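Local coordinates for lactose Operon Repressor (Escherichia coli, PDB 1JYE), which binds the lac operator DNA and represses transcription of the lactose operon, releasing the operator when an inducer sugar binds, at residues 221-224 with 225-228; 260-264 with 265-269. The protein carries 1 engineered substitution. All coordinates share one frame; numbering follows the deposited sequence.

Contact 1: 221-224 with 225-228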
ATOM      1  N   SER A 221       7.119  -3.945  -8.524  1.00 15.07           N
ATOM      2  CA  SER A 221       7.158  -4.831  -7.355  1.00 13.57           C
ATOM      3  C   SER A 221       8.556  -5.121  -6.830  1.00 15.37           C
ATOM      4  O   SER A 221       9.541  -5.082  -7.572  1.00 15.24           O
ATOM      5  CB  SER A 221       6.468  -6.167  -7.666  1.00 15.62           C
ATOM      6  OG  SER A 221       7.268  -6.969  -8.524  1.00 15.88           O
ATOM      7  N   ALA A 222       8.638  -5.425  -5.538  1.00 13.96           N
ATOM      8  CA  ALA A 222       9.915  -5.742  -4.924  1.00 14.07           C
ATOM      9  C   ALA A 222      10.527  -6.968  -5.591  1.00 14.86           C
ATOM     10  O   ALA A 222      11.733  -7.011  -5.829  1.00 15.72           O
ATOM     11  CB  ALA A 222       9.736  -5.993  -3.423  1.00 15.34           C
ATOM     12  N   MET A 223       9.702  -7.963  -5.907  1.00 16.19           N
ATOM     13  CA  MET A 223      10.231  -9.170  -6.525  1.00 17.04           C
ATOM     14  C   MET A 223      10.869  -8.883  -7.879  1.00 15.63           C
ATOM     15  O   MET A 223      11.875  -9.496  -8.228  1.00 16.48           O
ATOM     16  CB  MET A 223       9.143 -10.236  -6.677  1.00 19.37           C
ATOM     17  CG  MET A 223       9.688 -11.604  -7.106  1.00 23.15           C
ATOM     18  SD  MET A 223      10.986 -12.251  -5.998  1.00 29.02           S
ATOM     19  CE  MET A 223       9.997 -12.795  -4.605  1.00 28.34           C
ATOM     20  N   SER A 224      10.304  -7.951  -8.642  1.00 15.77           N
ATOM     21  CA  SER A 224      10.895  -7.639  -9.944  1.00 16.42           C
ATOM     22  C   SER A 224      12.252  -6.968  -9.736  1.00 17.09           C
ATOM     23  O   SER A 224      13.180  -7.162 -10.524  1.00 16.67           O
ATOM     24  CB  SER A 224       9.966  -6.743 -10.779  1.00 17.33           C
ATOM     25  OG  SER A 224       9.938  -5.404 -10.313  1.00 19.62           O
ATOM     26  N   GLY A 225      12.375  -6.185  -8.667  1.00 15.93           N
ATOM     27  CA  GLY A 225      13.642  -5.532  -8.383  1.00 14.82           C
ATOM     28  C   GLY A 225      14.681  -6.573  -8.010  1.00 16.11           C
ATOM     29  O   GLY A 225      15.851  -6.479  -8.384  1.00 14.51           O
ATOM     30  N   PHE A 226      14.246  -7.581  -7.262  1.00 14.01           N
ATOM     31  CA  PHE A 226      15.135  -8.656  -6.841  1.00 15.31           C
ATOM     32  C   PHE A 226      15.596  -9.477  -8.046  1.00 15.59           C
ATOM     33  O   PHE A 226      16.789  -9.748  -8.210  1.00 16.64           O
ATOM     34  CB  PHE A 226      14.409  -9.580  -5.861  1.00 14.70           C
ATOM     35  CG  PHE A 226      15.214 -10.782  -5.456  1.00 15.62           C
ATOM     36  CD1 PHE A 226      16.256 -10.663  -4.543  1.00 15.04           C
ATOM     37  CD2 PHE A 226      14.947 -12.031  -6.010  1.00 17.34           C
ATOM     38  CE1 PHE A 226      17.024 -11.771  -4.185  1.00 16.59           C
ATOM     39  CE2 PHE A 226      15.709 -13.143  -5.659  1.00 16.76           C
ATOM     40  CZ  PHE A 226      16.749 -13.012  -4.746  1.00 17.02           C
ATOM     41  N   GLN A 227      14.642  -9.874  -8.881  1.00 16.53           N
ATOM     42  CA  GLN A 227      14.946 -10.685 -10.058  1.00 18.09           C
ATOM     43  C   GLN A 227      15.862  -9.973 -11.047  1.00 17.65           C
ATOM     44  O   GLN A 227      16.866 -10.532 -11.485  1.00 17.91           O
ATOM     45  CB  GLN A 227      13.654 -11.094 -10.762  1.00 19.32           C
ATOM     46  CG  GLN A 227      12.706 -11.899  -9.887  1.00 26.63           C
ATOM     47  CD  GLN A 227      11.396 -12.223 -10.579  1.00 29.33           C
ATOM     48  OE1 GLN A 227      10.741 -11.343 -11.139  1.00 33.63           O
ATOM     49  NE2 GLN A 227      11.001 -13.488 -10.533  1.00 33.15           N
ATOM     50  N   GLN A 228      15.517  -8.741 -11.400  1.00 17.57           N
ATOM     51  CA  GLN A 228      16.326  -7.987 -12.354  1.00 16.29           C
ATOM     52  C   GLN A 228      17.739  -7.739 -11.846  1.00 17.44           C
ATOM     53  O   GLN A 228      18.712  -7.844 -12.604  1.00 16.42           O
ATOM     54  CB  GLN A 228      15.650  -6.653 -12.685  1.00 15.19           C
ATOM     55  CG  GLN A 228      14.361  -6.807 -13.475  1.00 16.16           C
ATOM     56  CD  GLN A 228      14.569  -7.580 -14.765  1.00 17.77           C
ATOM     57  OE1 GLN A 228      15.448  -7.251 -15.559  1.00 18.78           O
ATOM     58  NE2 GLN A 228      13.758  -8.611 -14.979  1.00 18.64           N
TER

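Contact 2: 260-264 with 265-269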
ATOM      1  N   SER A 260      23.898 -11.521  -2.468  1.00 24.24           N
ATOM      2  CA  SER A 260      25.003 -11.788  -3.382  1.00 25.76           C
ATOM      3  C   SER A 260      26.333 -11.603  -2.655  1.00 26.34           C
ATOM      4  O   SER A 260      27.404 -11.709  -3.257  1.00 27.63           O
ATOM      5  CB  SER A 260      24.941 -10.848  -4.590  1.00 24.70           C
ATOM      6  OG  SER A 260      23.819 -11.141  -5.403  1.00 25.24           O
ATOM      7  N   GLY A 261      26.255 -11.316  -1.360  1.00 26.32           N
ATOM      8  CA  GLY A 261      27.456 -11.130  -0.565  1.00 25.49           C
ATOM      9  C   GLY A 261      28.036  -9.731  -0.615  1.00 25.44           C
ATOM     10  O   GLY A 261      29.196  -9.526  -0.261  1.00 26.52           O
ATOM     11  N   LEU A 262      27.233  -8.763  -1.051  1.00 23.73           N
ATOM     12  CA  LEU A 262      27.687  -7.379  -1.137  1.00 24.23           C
ATOM     13  C   LEU A 262      26.945  -6.495  -0.143  1.00 23.81           C
ATOM     14  O   LEU A 262      25.875  -6.855   0.350  1.00 24.93           O
ATOM     15  CB  LEU A 262      27.483  -6.844  -2.557  1.00 23.53           C
ATOM     16  CG  LEU A 262      28.252  -7.578  -3.660  1.00 24.20           C
ATOM     17  CD1 LEU A 262      27.903  -6.973  -5.013  1.00 25.27           C
ATOM     18  CD2 LEU A 262      29.748  -7.476  -3.399  1.00 25.46           C
ATOM     19  N   ARG A 263      27.517  -5.335   0.146  1.00 23.43           N
ATOM     20  CA  ARG A 263      26.912  -4.404   1.087  1.00 22.90           C
ATOM     21  C   ARG A 263      26.182  -3.272   0.382  1.00 22.84           C
ATOM     22  O   ARG A 263      26.749  -2.599  -0.479  1.00 20.93           O
ATOM     23  CB  ARG A 263      27.988  -3.808   1.994  1.00 25.43           C
ATOM     24  CG  ARG A 263      28.704  -4.820   2.872  1.00 27.91           C
ATOM     25  CD  ARG A 263      29.960  -4.203   3.464  1.00 29.90           C
ATOM     26  NE  ARG A 263      30.919  -3.854   2.420  1.00 32.48           N
ATOM     27  CZ  ARG A 263      32.045  -3.178   2.629  1.00 32.33           C
ATOM     28  NH1 ARG A 263      32.362  -2.774   3.851  1.00 33.80           N
ATOM     29  NH2 ARG A 263      32.854  -2.906   1.614  1.00 32.67           N
ATOM     30  N   VAL A 264      24.919  -3.068   0.739  1.00 21.15           N
ATOM     31  CA  VAL A 264      24.162  -1.970   0.152  1.00 20.81           C
ATOM     32  C   VAL A 264      24.805  -0.713   0.724  1.00 22.21           C
ATOM     33  O   VAL A 264      24.990  -0.601   1.937  1.00 22.64           O
ATOM     34  CB  VAL A 264      22.676  -2.020   0.561  1.00 19.74           C
ATOM     35  CG1 VAL A 264      21.947  -0.783   0.046  1.00 20.28           C
ATOM     36  CG2 VAL A 264      22.033  -3.276   0.012  1.00 19.57           C
ATOM     37  N   GLY A 265      25.159   0.220  -0.151  1.00 22.34           N
ATOM     38  CA  GLY A 265      25.799   1.442   0.294  1.00 23.05           C
ATOM     39  C   GLY A 265      27.302   1.380   0.078  1.00 24.88           C
ATOM     40  O   GLY A 265      27.834   2.007  -0.836  1.00 25.77           O
ATOM     41  N   ALA A 266      27.987   0.603   0.911  1.00 24.94           N
ATOM     42  CA  ALA A 266      29.438   0.468   0.824  1.00 25.53           C
ATOM     43  C   ALA A 266      29.926  -0.144  -0.489  1.00 25.42           C
ATOM     44  O   ALA A 266      30.926   0.302  -1.050  1.00 26.21           O
ATOM     45  CB  ALA A 266      29.949  -0.355   2.002  1.00 26.73           C
ATOM     46  N   ASP A 267      29.231  -1.168  -0.975  1.00 23.81           N
ATOM     47  CA  ASP A 267      29.619  -1.824  -2.220  1.00 22.87           C
ATOM     48  C   ASP A 267      28.780  -1.335  -3.393  1.00 21.59           C
ATOM     49  O   ASP A 267      29.314  -0.975  -4.439  1.00 21.21           O
ATOM     50  CB  ASP A 267      29.496  -3.343  -2.073  1.00 23.77           C
ATOM     51  CG  ASP A 267      30.537  -3.920  -1.126  1.00 24.54           C
ATOM     52  OD1 ASP A 267      30.256  -4.953  -0.485  1.00 25.14           O
ATOM     53  OD2 ASP A 267      31.643  -3.342  -1.031  1.00 26.04           O
ATOM     54  N   ILE A 268      27.462  -1.332  -3.222  1.00 20.11           N
ATOM     55  CA  ILE A 268      26.573  -0.858  -4.275  1.00 18.18           C
ATOM     56  C   ILE A 268      25.543   0.091  -3.683  1.00 19.25           C
ATOM     57  O   ILE A 268      24.709  -0.312  -2.868  1.00 18.31           O
ATOM     58  CB  ILE A 268      25.831  -2.018  -4.971  1.00 17.56           C
ATOM     59  CG1 ILE A 268      26.840  -2.971  -5.620  1.00 16.74           C
ATOM     60  CG2 ILE A 268      24.878  -1.459  -6.030  1.00 17.44           C
ATOM     61  CD1 ILE A 268      26.205  -4.107  -6.391  1.00 18.99           C
ATOM     62  N   SER A 269      25.617   1.357  -4.080  1.00 16.34           N
ATOM     63  CA  SER A 269      24.678   2.361  -3.594  1.00 16.48           C
ATOM     64  C   SER A 269      23.355   2.215  -4.327  1.00 16.45           C
ATOM     65  O   SER A 269      23.312   1.779  -5.480  1.00 15.43           O
ATOM     66  CB  SER A 269      25.234   3.772  -3.804  1.00 17.60           C
ATOM     67  OG  SER A 269      26.305   4.037  -2.916  1.00 18.52           O
TER

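Contact 1: 221-224 with 225-228
M223 and F226 both start their side chains anti to the backbone N, with chi1 of -170° and 175°. The two side chains lie side by side and point the same way. M223 then bends at chi2 (56°), which brings its SD to 4.0 Å from CD2 of F226. This is a Met-aromatic contact. SD of M223 sits obliquely to the F226 ring, 5.1 Å from its centroid. Q227 goes another way: its CG stands beside its own backbone N, and its extended chain crosses M223, with CD of Q227 3.9 Å from CG of M223. The carbonyl of M223 also takes the N-H of Q227 at 2.9 Å from O to N, in a nearly straight bond.

The serines tie the first turn together. S221 OG accepts from S224 N at 3.2 Å. S224 OG in turn donates to S221 O at 2.8 Å. The same S221 O accepts from G225 N, so two donors grip it. D219 bonds both serine hydroxyl groups, through its carboxylate to S221 OG and its backbone N to S224 OG.

F226 makes a cation-pi contact with R255 of helix 247-259. A222, M223 and F226 pack on S280 and C281 of the second subunit. The arrangement is an N-capped first helical turn, with S221 as the N-cap of helix 222-234, set at the dimer interface.

Contact 2: 260-264 with 265-269
R263 and D267 face each other across a tight turn that leads from helix 247-259 to strand 269-271. The helix ends in a Schellman motif at G261, whose phi is positive. The turn that follows is closed by a single beta bridge between V264 and I268.

Charge and side-chain bonding centre on D267. R263 grips its carboxylate side-on. NE of R263 reaches OD1 of D267 at 3.2 Å, and NH2 of R263 reaches OD2 of D267 at 2.9 Å. Both acceptors lie near the guanidinium plane, but the nitrogens come from above the carboxylate plane, and the two planes are 57° apart. The bend of R263 at chi3 (-64°) swings NE and the guanidinium toward the D267 carboxylate. R263 N also donates to OD1 of D267, at 2.8 Å. With D267 replaced by an alanine, the R263 guanidinium would probably lose its charged mate and be free to swing, and the R263 N-H would lose this acceptor.

Backbone bonds close the turn. R263 O accepts from D267 N and from I268 N, at 2.9 Å and 3.1 Å. G265 N donates to I268 O. At the backbone angles of G265, a side chain would jam against V264 O.

Apolar packing lies on the side of L262 and I268. CD1 of L262 meets CD1 of I268 at 3.6 Å, and I257 of helix 247-259 touches both residues. On the charged side, A266 CB lies over the centre of one guanidinium face of R263, 3.5 Å above its plane.

Contact 1 and contact 2 lie in series along the chain, both in its periplasmic binding protein-like part. Their centres are about 17 Å apart, and their nearest atoms about 7 Å apart, so they do not touch. Helix 247-259 connects them. F226 of contact 1 packs on its A256 and E259, while L262, V264 and I268 of contact 2 pack on its I257. Helix 222-234, which contact 1 begins, also reaches contact 2: its L233 touches S260 and I268. Their settings differ in the assembly. Contact 1 meets the second subunit, whereas no other protein chain touches the segments of contact 2.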